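Local coordinates for protein exopolyphosphatase (Cytophaga hutchinsonii, PDB 3MDQ) that probably hydrolyses inorganic polyphosphate from the chain end, releasing orthophosphate, as an exopolyphosphatase of the Ppx/GppA family, at residues E34-K42 / A54-F65; L134-F145 / M272-V283. All coordinates share one frame; numbering follows the deposited sequence.

Contact 1 (E34-K42 / A54-F65); sequences EKSAVGLGK and AMDRALDTLKKF. With SO4 (sulfate ion), chain F.
Arg-57 reaches from the helix to the loop that follows strand 34-37 and lays the edge of its guanidinium group against two successive backbone carbonyls. Arg-57 NE gives a nearly straight bond to Val-38 O (2.7 Å, 163° at the hydrogen), and Arg-57 NH2 bonds Gly-39 O at 3.0 Å. Both oxygens lie within a few degrees of the guanidinium plane; Gly-39 O, however, receives NH2 from above its own carbonyl plane, while Lys-42 N comes to the opposite face. A bend at chi3 of Arg-57 (-64°) helps bring the guanidinium edge to the two carbonyls, and a water joins NH2 to Lys-42 O. Replacing the arginine by a leucine would probably leave the carbonyls of Val-38 and Gly-39 without these donors and the loop less firmly fixed to the helix.

Beside this polar grip, Val-38 sets its two methyls on neighbouring turns: CG1 packs on Ala-58, and CG2 comes 3.4 Å from Thr-61 OG1. That hydroxyl also accepts a 2.8 Å hydrogen bond from Ser-36 OG. On its other branch, Thr-61 CG2 sits over the centre of the Phe-65 ring, whose CE1 meets Glu-34 CG at 4.0 Å. The axes of strand 34-37 and helix 54-65 run nearly antiparallel, at 160°. This is a helix packed on the edge strand of a five-stranded mixed sheet, the layered alpha/beta build of the actin-like ATPase fold.

Contact 2 (L134-F145 / M272-V283); sequences LAMDIGGGSVEF and MVVVAICLIEHV. With SO4 (sulfate ion), chain D.
Ile-138 places CG1 beside its backbone N (chi1 -61°), and an extended chi2 carries CD1 to Ile-280 CG1, 3.6 Å away, while CG2 is left for the methyl of selenomethionine Met-272. The latter has CG between its backbone N and carbonyl carbon (chi1 62°), and in the conformer described here a bend at chi3 brings Met-272 CE to Ile-138 CG2 at 3.6 Å. These contacts join helix 272-283 to a beta-hairpin whose Gly-rich turn resembles the phosphate-binding loops of the actin-like ATPase superfamily.

The side chains that meet are all apolar. Val-143 and Leu-279 meet tip to tip, with CG2 of the valine 3.8 Å from CD2 of the leucine. Further along, Val-283 reaches both strands: CG1 meets Leu-134 CD2, and CG2 lies by CE1 of the Phe-145 ring. Met-136, also a selenomethionine, slides past Val-283 in the opposite direction and sets its CE against Ile-280. Phe-214 of helix 212-225 touches both Met-136 and Ile-280.

Met-272 SE lies 3.8 Å from Gly-140 CA, so in that conformer its side chain lies against the anion-binding turn. A CB on Gly-139 would collide with the sulfate, which probably marks a phosphate site and is also held by Thr-13 OG1. Gly-140 N bonds sulfate O2, whereas Gly-141 N and Ser-142 N converge on O1, each at 2.9 Å, the serine N-H pointing almost straight at it (170°).

Both contacts set a helix nearly antiparallel to a strand, the same principle applied to two different sheets. Contact 1, on the edge strand of the five-stranded sheet, is largely buried with charged side chains at its rim, its centre about 16 Å from that of the chain; polar and apolar groups share the work. Contact 2, its centre about 9 Å from that of the chain, joins an inner hairpin to a sequence-remote helix, mainly through aliphatic, aromatic and selenomethionine side chains. A sulfate lies near each: Lys-35, pointing away from the helix, and Arg-269 hold one, chiefly backbone amides the other. Their centres are 22 Å apart and nearest atoms about 7 Å, so the two do not touch.

Contact 1 (E34-K42 / A54-F65)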
loop_
_atom_site.group_PDB
_atom_site.type_symbol
_atom_site.label_atom_id
_atom_site.label_comp_id
_atom_site.label_asym_id
_atom_site.label_seq_id
_atom_site.Cartn_x
_atom_site.Cartn_y
_atom_site.Cartn_z
ATOM N N GLU A 34 1.671 4.828 13.366
ATOM C CA GLU A 34 2.497 5.990 13.020
ATOM C C GLU A 34 2.974 5.817 11.581
ATOM O O GLU A 34 3.202 4.694 11.161
ATOM C CB GLU A 34 3.724 6.003 13.947
ATOM C CG GLU A 34 4.661 7.171 13.795
ATOM C CD GLU A 34 4.657 8.057 15.007
ATOM O OE1 GLU A 34 3.991 7.687 15.997
ATOM O OE2 GLU A 34 5.324 9.111 14.978
ATOM N N LYS A 35 3.121 6.911 10.830
ATOM C CA LYS A 35 3.741 6.851 9.525
ATOM C C LYS A 35 4.814 7.925 9.399
ATOM O O LYS A 35 4.806 8.943 10.107
ATOM C CB LYS A 35 2.726 7.037 8.406
ATOM C CG LYS A 35 2.097 8.413 8.364
ATOM C CD LYS A 35 1.035 8.513 7.229
ATOM C CE LYS A 35 0.042 9.648 7.524
ATOM N NZ LYS A 35 -1.246 9.483 6.807
ATOM N N SER A 36 5.715 7.700 8.456
ATOM C CA SER A 36 6.774 8.651 8.190
ATOM C C SER A 36 7.121 8.560 6.726
ATOM O O SER A 36 7.342 7.453 6.199
ATOM C CB SER A 36 7.965 8.269 9.075
ATOM O OG SER A 36 9.133 9.035 8.783
ATOM N N ALA A 37 7.149 9.708 6.047
ATOM C CA ALA A 37 7.493 9.749 4.635
ATOM C C ALA A 37 9.023 9.628 4.505
ATOM O O ALA A 37 9.785 10.359 5.177
ATOM C CB ALA A 37 6.970 11.060 3.991
ATOM N N VAL A 38 9.460 8.619 3.770
ATOM C CA VAL A 38 10.860 8.309 3.610
ATOM C C VAL A 38 11.314 8.455 2.170
ATOM O O VAL A 38 12.436 8.886 1.918
ATOM C CB VAL A 38 11.160 6.859 4.100
ATOM C CG1 VAL A 38 12.580 6.407 3.707
ATOM C CG2 VAL A 38 10.988 6.798 5.649
ATOM N N GLY A 39 10.488 8.102 1.194
ATOM C CA GLY A 39 10.932 8.234 -0.182
ATOM C C GLY A 39 12.124 7.377 -0.500
ATOM O O GLY A 39 13.082 7.846 -1.078
ATOM N N LEU A 40 12.019 6.100 -0.178
ATOM C CA LEU A 40 13.071 5.126 -0.427
ATOM C C LEU A 40 13.315 4.968 -1.924
ATOM O O LEU A 40 14.410 4.609 -2.376
ATOM C CB LEU A 40 12.692 3.793 0.253
ATOM C CG LEU A 40 13.788 2.874 0.676
ATOM C CD1 LEU A 40 14.839 3.582 1.565
ATOM C CD2 LEU A 40 13.131 1.654 1.328
ATOM N N GLY A 41 12.280 5.190 -2.723
ATOM C CA GLY A 41 12.392 4.983 -4.175
ATOM C C GLY A 41 12.928 6.194 -4.926
ATOM O O GLY A 41 13.471 6.080 -6.032
ATOM N N LYS A 42 12.821 7.358 -4.299
ATOM C CA LYS A 42 13.159 8.624 -4.931
ATOM C C LYS A 42 14.598 8.633 -5.408
ATOM O O LYS A 42 15.524 8.333 -4.648
ATOM C CB LYS A 42 12.881 9.787 -3.969
ATOM C CG LYS A 42 13.227 11.163 -4.547
ATOM C CD LYS A 42 13.057 12.283 -3.506
ATOM C CE LYS A 42 11.626 12.673 -3.303
ATOM N NZ LYS A 42 11.497 13.622 -2.155
ATOM N N ALA A 54 18.276 8.657 0.391
ATOM C CA ALA A 54 17.134 7.826 0.751
ATOM C C ALA A 54 17.505 6.906 1.913
ATOM O O ALA A 54 16.710 6.742 2.826
ATOM C CB ALA A 54 16.627 7.022 -0.474
HETATM N N MSE A 55 18.710 6.320 1.895
HETATM C CA MSE A 55 19.145 5.470 3.012
HETATM C C MSE A 55 19.224 6.270 4.294
HETATM O O MSE A 55 18.837 5.771 5.357
HETATM C CB MSE A 55 20.478 4.756 2.718
HETATM C CG MSE A 55 20.324 3.747 1.627
HETATM SE SE MSE A 55 21.795 2.482 1.452
HETATM C CE MSE A 55 22.981 3.638 0.380
ATOM N N ASP A 56 19.723 7.506 4.209
ATOM C CA ASP A 56 19.801 8.368 5.386
ATOM C C ASP A 56 18.414 8.727 5.943
ATOM O O ASP A 56 18.205 8.731 7.164
ATOM C CB ASP A 56 20.605 9.629 5.062
ATOM C CG ASP A 56 22.084 9.355 5.003
ATOM O OD1 ASP A 56 22.501 8.247 5.421
ATOM O OD2 ASP A 56 22.827 10.224 4.512
ATOM N N ARG A 57 17.452 9.002 5.064
ATOM C CA ARG A 57 16.066 9.228 5.509
ATOM C C ARG A 57 15.504 7.973 6.185
ATOM O O ARG A 57 14.824 8.059 7.213
ATOM C CB ARG A 57 15.141 9.682 4.365
ATOM C CG ARG A 57 15.454 11.057 3.815
ATOM C CD ARG A 57 14.429 11.512 2.782
ATOM N NE ARG A 57 14.362 10.724 1.561
ATOM C CZ ARG A 57 15.060 10.947 0.454
ATOM N NH1 ARG A 57 15.937 11.951 0.364
ATOM N NH2 ARG A 57 14.849 10.187 -0.610
ATOM N N ALA A 58 15.744 6.820 5.580
ATOM C CA ALA A 58 15.276 5.548 6.145
ATOM C C ALA A 58 15.826 5.320 7.573
ATOM O O ALA A 58 15.074 4.959 8.481
ATOM C CB ALA A 58 15.625 4.320 5.218
ATOM N N LEU A 59 17.122 5.538 7.742
ATOM C CA LEU A 59 17.746 5.389 9.053
ATOM C C LEU A 59 17.212 6.393 10.060
ATOM O O LEU A 59 16.978 6.055 11.218
ATOM C CB LEU A 59 19.277 5.466 9.004
ATOM C CG LEU A 59 20.017 4.159 8.792
ATOM C CD1 LEU A 59 19.920 3.325 10.039
ATOM C CD2 LEU A 59 19.489 3.395 7.615
ATOM N N ASP A 60 17.015 7.630 9.632
ATOM C CA ASP A 60 16.428 8.644 10.517
ATOM C C ASP A 60 15.090 8.148 11.038
ATOM O O ASP A 60 14.820 8.142 12.232
ATOM C CB ASP A 60 16.229 9.948 9.751
ATOM C CG ASP A 60 15.603 11.042 10.606
ATOM O OD1 ASP A 60 16.159 11.331 11.687
ATOM O OD2 ASP A 60 14.584 11.622 10.193
ATOM N N THR A 61 14.248 7.685 10.136
ATOM C CA THR A 61 12.926 7.231 10.517
ATOM C C THR A 61 13.001 6.001 11.417
ATOM O O THR A 61 12.273 5.916 12.403
ATOM C CB THR A 61 12.082 6.929 9.271
ATOM O OG1 THR A 61 11.757 8.176 8.637
ATOM C CG2 THR A 61 10.768 6.207 9.615
ATOM N N LEU A 62 13.890 5.075 11.083
ATOM C CA LEU A 62 14.013 3.874 11.895
ATOM C C LEU A 62 14.555 4.151 13.314
ATOM O O LEU A 62 14.151 3.476 14.273
ATOM C CB LEU A 62 14.772 2.767 11.146
ATOM C CG LEU A 62 13.961 2.217 9.943
ATOM C CD1 LEU A 62 14.831 1.359 9.076
ATOM C CD2 LEU A 62 12.708 1.469 10.356
ATOM N N LYS A 63 15.424 5.166 13.461
ATOM C CA LYS A 63 15.892 5.573 14.773
ATOM C C LYS A 63 14.715 6.096 15.585
ATOM O O LYS A 63 14.563 5.768 16.760
ATOM C CB LYS A 63 17.005 6.608 14.665
ATOM C CG LYS A 63 18.346 6.039 14.168
ATOM C CD LYS A 63 19.452 7.074 14.064
ATOM C CE LYS A 63 20.013 7.494 15.439
ATOM N NZ LYS A 63 20.705 6.352 16.159
ATOM N N LYS A 64 13.849 6.892 14.959
ATOM C CA LYS A 64 12.648 7.349 15.628
ATOM C C LYS A 64 11.674 6.229 15.985
ATOM O O LYS A 64 11.117 6.203 17.084
ATOM C CB LYS A 64 11.971 8.432 14.802
ATOM C CG LYS A 64 12.805 9.713 14.754
ATOM C CD LYS A 64 12.224 10.737 13.776
ATOM C CE LYS A 64 13.137 11.961 13.688
ATOM N NZ LYS A 64 12.761 12.862 12.578
ATOM N N PHE A 65 11.472 5.289 15.070
ATOM C CA PHE A 65 10.611 4.152 15.352
ATOM C C PHE A 65 11.182 3.286 16.480
ATOM O O PHE A 65 10.439 2.790 17.317
ATOM C CB PHE A 65 10.436 3.282 14.094
ATOM C CG PHE A 65 9.437 3.831 13.062
ATOM C CD1 PHE A 65 8.850 5.107 13.157
ATOM C CD2 PHE A 65 9.149 3.075 11.936
ATOM C CE1 PHE A 65 7.924 5.551 12.181
ATOM C CE2 PHE A 65 8.214 3.536 10.971
ATOM C CZ PHE A 65 7.625 4.740 11.105
HETATM S S SO4 F . -1.965 6.407 5.209
HETATM O O1 SO4 F . -1.356 7.701 4.885
HETATM O O2 SO4 F . -1.108 5.348 4.687
HETATM O O3 SO4 F . -3.282 6.353 4.584
HETATM O O4 SO4 F . -2.088 6.262 6.664
HETATM O O HOH W 1 16.738 10.081 -2.932
#

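Contact 2 (L134-F145 / M272-V283)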
loop_
_atom_site.group_PDB
_atom_site.type_symbol
_atom_site.label_atom_id
_atom_site.label_comp_id
_atom_site.label_asym_id
_atom_site.label_seq_id
_atom_site.Cartn_x
_atom_site.Cartn_y
_atom_site.Cartn_z
ATOM N N LEU A 134 -11.561 -9.109 -5.631
ATOM C CA LEU A 134 -10.236 -8.707 -6.069
ATOM C C LEU A 134 -9.790 -7.594 -5.141
ATOM O O LEU A 134 -10.446 -6.523 -5.053
ATOM C CB LEU A 134 -10.254 -8.243 -7.527
ATOM C CG LEU A 134 -8.952 -7.644 -8.056
ATOM C CD1 LEU A 134 -7.796 -8.672 -8.064
ATOM C CD2 LEU A 134 -9.165 -7.011 -9.474
ATOM N N ALA A 135 -8.676 -7.810 -4.438
ATOM C CA ALA A 135 -8.064 -6.770 -3.632
ATOM C C ALA A 135 -6.827 -6.245 -4.313
ATOM O O ALA A 135 -6.080 -7.019 -4.907
ATOM C CB ALA A 135 -7.702 -7.320 -2.209
HETATM N N MSE A 136 -6.620 -4.925 -4.205
HETATM C CA MSE A 136 -5.459 -4.278 -4.809
HETATM C C MSE A 136 -4.789 -3.296 -3.847
HETATM O O MSE A 136 -5.460 -2.486 -3.194
HETATM C CB MSE A 136 -5.831 -3.613 -6.135
HETATM C CG MSE A 136 -6.780 -2.542 -6.056
HETATM SE SE MSE A 136 -7.087 -1.788 -7.908
HETATM C CE MSE A 136 -5.519 -1.025 -8.366
ATOM N N ASP A 137 -3.472 -3.421 -3.707
ATOM C CA ASP A 137 -2.666 -2.569 -2.847
ATOM C C ASP A 137 -1.710 -1.787 -3.723
ATOM O O ASP A 137 -0.855 -2.380 -4.362
ATOM C CB ASP A 137 -1.909 -3.381 -1.809
ATOM C CG ASP A 137 -1.135 -2.492 -0.844
ATOM O OD1 ASP A 137 -0.253 -1.722 -1.297
ATOM O OD2 ASP A 137 -1.448 -2.539 0.370
ATOM N N ILE A 138 -1.915 -0.480 -3.828
ATOM C CA ILE A 138 -1.037 0.394 -4.614
ATOM C C ILE A 138 -0.042 1.095 -3.722
ATOM O O ILE A 138 -0.430 1.805 -2.765
ATOM C CB ILE A 138 -1.822 1.481 -5.348
ATOM C CG1 ILE A 138 -2.816 0.841 -6.311
ATOM C CG2 ILE A 138 -0.843 2.370 -6.117
ATOM C CD1 ILE A 138 -3.749 1.889 -6.958
ATOM N N GLY A 139 1.224 0.844 -3.972
ATOM C CA GLY A 139 2.291 1.500 -3.241
ATOM C C GLY A 139 3.162 2.307 -4.187
ATOM O O GLY A 139 2.856 2.410 -5.369
ATOM N N GLY A 140 4.262 2.878 -3.686
ATOM C CA GLY A 140 5.198 3.559 -4.545
ATOM C C GLY A 140 6.037 2.695 -5.425
ATOM O O GLY A 140 6.497 3.129 -6.475
ATOM N N GLY A 141 6.271 1.440 -5.026
ATOM C CA GLY A 141 7.133 0.554 -5.757
ATOM C C GLY A 141 6.441 -0.582 -6.461
ATOM O O GLY A 141 6.774 -0.899 -7.597
ATOM N N SER A 142 5.463 -1.188 -5.788
ATOM C CA SER A 142 4.713 -2.285 -6.413
ATOM C C SER A 142 3.218 -2.188 -6.169
ATOM O O SER A 142 2.759 -1.389 -5.372
ATOM C CB SER A 142 5.238 -3.623 -5.894
ATOM O OG SER A 142 4.895 -3.807 -4.532
ATOM N N VAL A 143 2.475 -2.976 -6.964
ATOM C CA VAL A 143 1.055 -3.135 -6.795
ATOM C C VAL A 143 0.763 -4.643 -6.704
ATOM O O VAL A 143 1.183 -5.436 -7.560
ATOM C CB VAL A 143 0.263 -2.531 -7.966
ATOM C CG1 VAL A 143 -1.258 -2.727 -7.772
ATOM C CG2 VAL A 143 0.627 -0.995 -8.157
ATOM N N GLU A 144 0.089 -5.028 -5.628
ATOM C CA GLU A 144 -0.298 -6.425 -5.411
ATOM C C GLU A 144 -1.794 -6.591 -5.690
ATOM O O GLU A 144 -2.590 -5.751 -5.277
ATOM C CB GLU A 144 -0.013 -6.888 -3.986
ATOM C CG GLU A 144 1.451 -7.140 -3.652
ATOM C CD GLU A 144 2.270 -5.896 -3.635
ATOM O OE1 GLU A 144 1.973 -4.998 -2.842
ATOM O OE2 GLU A 144 3.249 -5.818 -4.430
ATOM N N PHE A 145 -2.124 -7.673 -6.370
ATOM C CA PHE A 145 -3.482 -8.054 -6.643
ATOM C C PHE A 145 -3.723 -9.434 -6.079
ATOM O O PHE A 145 -2.867 -10.334 -6.248
ATOM C CB PHE A 145 -3.740 -8.098 -8.127
ATOM C CG PHE A 145 -3.678 -6.760 -8.818
ATOM C CD1 PHE A 145 -4.763 -5.929 -8.828
ATOM C CD2 PHE A 145 -2.530 -6.375 -9.481
ATOM C CE1 PHE A 145 -4.700 -4.704 -9.461
ATOM C CE2 PHE A 145 -2.482 -5.170 -10.133
ATOM C CZ PHE A 145 -3.555 -4.343 -10.138
HETATM N N MSE A 272 2.279 10.817 -7.213
HETATM C CA MSE A 272 1.894 9.612 -7.950
HETATM C C MSE A 272 0.388 9.336 -8.032
HETATM O O MSE A 272 -0.025 8.420 -8.759
HETATM C CB MSE A 272 2.570 8.395 -7.327
HETATM C CG MSE A 272 2.179 8.156 -5.916
HETATM SE SE MSE A 272 2.769 6.373 -5.468
HETATM C CE MSE A 272 1.066 5.432 -5.755
ATOM N N VAL A 273 -0.438 10.102 -7.315
ATOM C CA VAL A 273 -1.856 9.753 -7.176
ATOM C C VAL A 273 -2.629 9.752 -8.488
ATOM O O VAL A 273 -3.587 8.991 -8.609
ATOM C CB VAL A 273 -2.540 10.583 -6.065
ATOM C CG1 VAL A 273 -2.786 12.012 -6.510
ATOM C CG2 VAL A 273 -3.821 9.894 -5.585
ATOM N N VAL A 274 -2.214 10.580 -9.450
ATOM C CA VAL A 274 -2.933 10.595 -10.735
ATOM C C VAL A 274 -2.687 9.284 -11.547
ATOM O O VAL A 274 -3.633 8.653 -12.055
ATOM C CB VAL A 274 -2.603 11.822 -11.561
ATOM C CG1 VAL A 274 -3.513 11.816 -12.842
ATOM C CG2 VAL A 274 -2.838 13.123 -10.725
ATOM N N VAL A 275 -1.440 8.822 -11.625
ATOM C CA VAL A 275 -1.206 7.536 -12.262
ATOM C C VAL A 275 -1.851 6.388 -11.503
ATOM O O VAL A 275 -2.342 5.430 -12.097
ATOM C CB VAL A 275 0.310 7.282 -12.556
ATOM C CG1 VAL A 275 0.823 8.324 -13.579
ATOM C CG2 VAL A 275 1.177 7.301 -11.303
ATOM N N ALA A 276 -1.907 6.501 -10.172
ATOM C CA ALA A 276 -2.590 5.520 -9.374
ATOM C C ALA A 276 -4.074 5.458 -9.711
ATOM O O ALA A 276 -4.630 4.353 -9.864
ATOM C CB ALA A 276 -2.342 5.803 -7.866
ATOM N N ILE A 277 -4.736 6.621 -9.800
ATOM C CA ILE A 277 -6.176 6.624 -10.141
ATOM C C ILE A 277 -6.420 6.098 -11.558
ATOM O O ILE A 277 -7.446 5.466 -11.809
ATOM C CB ILE A 277 -6.922 7.989 -9.860
ATOM C CG1 ILE A 277 -8.181 7.717 -8.989
ATOM C CG2 ILE A 277 -7.462 8.571 -11.143
ATOM C CD1 ILE A 277 -8.673 8.813 -8.191
ATOM N N CYS A 278 -5.493 6.330 -12.490
ATOM C CA CYS A 278 -5.593 5.749 -13.829
ATOM C C CYS A 278 -5.531 4.228 -13.747
ATOM O O CYS A 278 -6.243 3.554 -14.462
ATOM C CB CYS A 278 -4.468 6.250 -14.735
ATOM S SG CYS A 278 -4.741 7.971 -15.218
ATOM N N LEU A 279 -4.649 3.694 -12.921
ATOM C CA LEU A 279 -4.569 2.223 -12.731
ATOM C C LEU A 279 -5.852 1.673 -12.140
ATOM O O LEU A 279 -6.343 0.636 -12.574
ATOM C CB LEU A 279 -3.371 1.842 -11.849
ATOM C CG LEU A 279 -3.168 0.369 -11.560
ATOM C CD1 LEU A 279 -3.057 -0.410 -12.879
ATOM C CD2 LEU A 279 -1.943 0.160 -10.669
ATOM N N ILE A 280 -6.417 2.363 -11.165
ATOM C CA ILE A 280 -7.677 1.911 -10.556
ATOM C C ILE A 280 -8.799 1.890 -11.611
ATOM O O ILE A 280 -9.552 0.898 -11.705
ATOM C CB ILE A 280 -8.097 2.796 -9.351
ATOM C CG1 ILE A 280 -7.051 2.748 -8.247
ATOM C CG2 ILE A 280 -9.459 2.292 -8.779
ATOM C CD1 ILE A 280 -7.247 3.862 -7.144
ATOM N N GLU A 281 -8.889 2.950 -12.407
ATOM C CA GLU A 281 -9.880 3.010 -13.471
ATOM C C GLU A 281 -9.668 1.813 -14.406
ATOM O O GLU A 281 -10.627 1.106 -14.732
ATOM C CB GLU A 281 -9.817 4.352 -14.206
ATOM C CG GLU A 281 -10.712 4.457 -15.423
ATOM C CD GLU A 281 -12.163 4.650 -15.122
ATOM O OE1 GLU A 281 -12.558 4.693 -13.951
ATOM O OE2 GLU A 281 -12.932 4.763 -16.100
ATOM N N HIS A 282 -8.413 1.562 -14.795
ATOM C CA HIS A 282 -8.104 0.462 -15.694
ATOM C C HIS A 282 -8.627 -0.847 -15.139
ATOM O O HIS A 282 -9.264 -1.633 -15.850
ATOM C CB HIS A 282 -6.596 0.386 -15.885
ATOM C CG HIS A 282 -6.181 -0.517 -16.992
ATOM N ND1 HIS A 282 -5.921 -0.046 -18.254
ATOM C CD2 HIS A 282 -5.968 -1.850 -17.027
ATOM C CE1 HIS A 282 -5.602 -1.064 -19.039
ATOM N NE2 HIS A 282 -5.639 -2.172 -18.329
ATOM N N VAL A 283 -8.368 -1.085 -13.855
ATOM C CA VAL A 283 -8.820 -2.330 -13.193
ATOM C C VAL A 283 -10.348 -2.406 -13.081
ATOM O O VAL A 283 -10.952 -3.448 -13.323
ATOM C CB VAL A 283 -8.127 -2.503 -11.819
ATOM C CG1 VAL A 283 -8.692 -3.754 -11.070
ATOM C CG2 VAL A 283 -6.616 -2.623 -12.015
HETATM S S SO4 D . 5.178 -0.022 -1.567
HETATM O O1 SO4 D . 5.145 -0.289 -3.023
HETATM O O2 SO4 D . 5.093 1.447 -1.286
HETATM O O3 SO4 D . 4.035 -0.714 -0.946
HETATM O O4 SO4 D . 6.404 -0.712 -1.198
#